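Putative S-adenosylmethionine-dependent methyltransferase (Bacteroides thetaiotaomicron, PDB 1WYZ) probably transfers a methyl group from S-adenosylmethionine to an unidentified substrate. Local coordinates at residues 13-17 with 18-22. Numbering follows the deposited sequence.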
ATOM      1  N   GLY A  13       2.872   2.759  14.593  1.00 39.87           N
ATOM      2  CA  GLY A  13       3.573   2.739  15.864  1.00 39.65           C
ATOM      3  C   GLY A  13       2.919   3.658  16.879  1.00 39.06           C
ATOM      4  O   GLY A  13       1.699   3.769  16.928  1.00 38.10           O
ATOM      5  N   ASP A  14       3.743   4.312  17.693  1.00 62.80           N
ATOM      6  CA  ASP A  14       3.268   5.239  18.714  1.00 63.43           C
ATOM      7  C   ASP A  14       3.370   6.680  18.197  1.00 62.84           C
ATOM      8  O   ASP A  14       4.361   7.373  18.437  1.00 61.90           O
ATOM      9  CB  ASP A  14       4.097   5.066  19.995  1.00 68.42           C
ATOM     10  CG  ASP A  14       3.900   6.206  20.980  1.00 71.11           C
ATOM     11  OD1 ASP A  14       2.735   6.533  21.280  1.00 72.08           O
ATOM     12  OD2 ASP A  14       4.909   6.773  21.455  1.00 71.52           O
ATOM     13  N   THR A  15       2.342   7.119  17.474  1.00 34.81           N
ATOM     14  CA  THR A  15       2.321   8.466  16.910  1.00 32.71           C
ATOM     15  C   THR A  15       0.947   9.091  17.012  1.00 30.86           C
ATOM     16  O   THR A  15      -0.047   8.403  17.184  1.00 28.68           O
ATOM     17  CB  THR A  15       2.658   8.471  15.408  1.00 38.59           C
ATOM     18  OG1 THR A  15       1.674   7.691  14.709  1.00 37.74           O
ATOM     19  CG2 THR A  15       4.048   7.919  15.152  1.00 36.96           C
ATOM     20  N   PRO A  16       0.879  10.421  16.894  1.00 42.21           N
ATOM     21  CA  PRO A  16      -0.426  11.094  16.966  1.00 41.42           C
ATOM     22  C   PRO A  16      -1.261  10.607  15.775  1.00 41.61           C
ATOM     23  O   PRO A  16      -0.815  10.692  14.630  1.00 41.14           O
ATOM     24  CB  PRO A  16      -0.061  12.574  16.838  1.00 38.73           C
ATOM     25  CG  PRO A  16       1.345  12.633  17.418  1.00 40.87           C
ATOM     26  CD  PRO A  16       1.990  11.393  16.846  1.00 37.76           C
ATOM     27  N   LEU A  17      -2.456  10.091  16.045  1.00 48.72           N
ATOM     28  CA  LEU A  17      -3.334   9.588  14.987  1.00 49.17           C
ATOM     29  C   LEU A  17      -3.462  10.508  13.763  1.00 50.69           C
ATOM     30  O   LEU A  17      -3.600  10.035  12.634  1.00 51.39           O
ATOM     31  CB  LEU A  17      -4.732   9.309  15.545  1.00 32.32           C
ATOM     32  CG  LEU A  17      -5.047   7.906  16.066  1.00 32.61           C
ATOM     33  CD1 LEU A  17      -4.055   7.498  17.129  1.00 31.20           C
ATOM     34  CD2 LEU A  17      -6.473   7.886  16.614  1.00 33.41           C
ATOM     35  N   GLU A  18      -3.409  11.815  13.984  1.00 39.38           N
ATOM     36  CA  GLU A  18      -3.533  12.777  12.897  1.00 41.70           C
ATOM     37  C   GLU A  18      -2.317  12.856  11.968  1.00 40.21           C
ATOM     38  O   GLU A  18      -2.368  13.506  10.918  1.00 39.79           O
ATOM     39  CB  GLU A  18      -3.828  14.174  13.460  1.00 76.51           C
ATOM     40  CG  GLU A  18      -2.878  14.628  14.561  1.00 82.12           C
ATOM     41  CD  GLU A  18      -3.312  14.166  15.949  1.00 84.34           C
ATOM     42  OE1 GLU A  18      -3.380  12.942  16.202  1.00 83.33           O
ATOM     43  OE2 GLU A  18      -3.586  15.045  16.793  1.00 85.48           O
ATOM     44  N   GLN A  19      -1.224  12.208  12.348  1.00 37.52           N
ATOM     45  CA  GLN A  19      -0.024  12.227  11.519  1.00 36.32           C
ATOM     46  C   GLN A  19      -0.119  11.167  10.420  1.00 33.58           C
ATOM     47  O   GLN A  19       0.526  11.273   9.373  1.00 31.63           O
ATOM     48  CB  GLN A  19       1.208  11.953  12.383  1.00 49.98           C
ATOM     49  CG  GLN A  19       2.560  12.143  11.692  1.00 50.71           C
ATOM     50  CD  GLN A  19       3.649  11.245  12.286  1.00 52.86           C
ATOM     51  OE1 GLN A  19       3.848  11.200  13.503  1.00 53.50           O
ATOM     52  NE2 GLN A  19       4.358  10.526  11.422  1.00 50.39           N
ATOM     53  N   VAL A  20      -0.945  10.151  10.650  1.00 34.87           N
ATOM     54  CA  VAL A  20      -1.055   9.070   9.684  1.00 32.25           C
ATOM     55  C   VAL A  20      -2.461   8.646   9.251  1.00 32.39           C
ATOM     56  O   VAL A  20      -2.600   7.744   8.426  1.00 29.99           O
ATOM     57  CB  VAL A  20      -0.293   7.846  10.210  1.00 31.06           C
ATOM     58  CG1 VAL A  20       1.192   8.204  10.395  1.00 26.52           C
ATOM     59  CG2 VAL A  20      -0.903   7.383  11.534  1.00 28.24           C
ATOM     60  N   LEU A  21      -3.496   9.305   9.772  1.00 38.08           N
ATOM     61  CA  LEU A  21      -4.875   8.958   9.411  1.00 39.19           C
ATOM     62  C   LEU A  21      -5.689  10.146   8.905  1.00 40.75           C
ATOM     63  O   LEU A  21      -5.607  11.235   9.449  1.00 42.09           O
ATOM     64  CB  LEU A  21      -5.592   8.349  10.613  1.00 26.55           C
ATOM     65  CG  LEU A  21      -4.944   7.087  11.181  1.00 27.62           C
ATOM     66  CD1 LEU A  21      -5.534   6.779  12.537  1.00 26.01           C
ATOM     67  CD2 LEU A  21      -5.138   5.918  10.219  1.00 28.87           C
ATOM     68  N   PRO A  22      -6.459   9.957   7.823  1.00 51.65           N
ATOM     69  CA  PRO A  22      -7.249  11.095   7.350  1.00 52.37           C
ATOM     70  C   PRO A  22      -8.367  11.366   8.373  1.00 53.90           C
ATOM     71  O   PRO A  22      -8.942  10.427   8.943  1.00 54.17           O
ATOM     72  CB  PRO A  22      -7.792  10.600   6.008  1.00 30.54           C
ATOM     73  CG  PRO A  22      -6.719   9.688   5.529  1.00 29.73           C
ATOM     74  CD  PRO A  22      -6.383   8.911   6.788  1.00 29.91           C
TER
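Between P16 and L21 the backbone winds through one short, loosely bonded helical turn: Q19 N donates to P16 O at 2.8 Å, while L17 O draws two weak bonds, from V20 N at 3.3 Å and L21 N at 3.0 Å. L17 O is thus approached by the N-H groups three and four residues on, and at L21 the backbone turns extended and leads on to P22.

On one flank L21 CD1 rests on the branch carbon of L17, CG, at 3.7 Å, the two side chains slanting across each other. L21 CB also lies beside L17 O, the oxygen its own N-H weakly bonds. E18 curls back: with CG between its backbone N and carbonyl carbon (chi1 51°) and a bend at chi2, the carboxylate returns to the start of the turn, where OE1 sits 3.4 Å from P16 CB, and a long, weak ion pair joins OE1 to K49 of helix 40-50. Q19 reaches back toward T15 instead, CG anti to the backbone N and the chain extended, which carries OE1 to within 3.5 Å of T15 CB, the two side chains crossing nearly at right angles. Its NE2 is hydrogen-bonded to T202 O.

The turn lies at the surface in the connection between strand 5-8 of the parallel sheet and helix 24-29. L17 packs on F46, K49 and V50 of helix 40-50, L21 touches P121, and V20 and Q19 reach V119 and Y24 of the second subunit, placing this turn at the dimer interface.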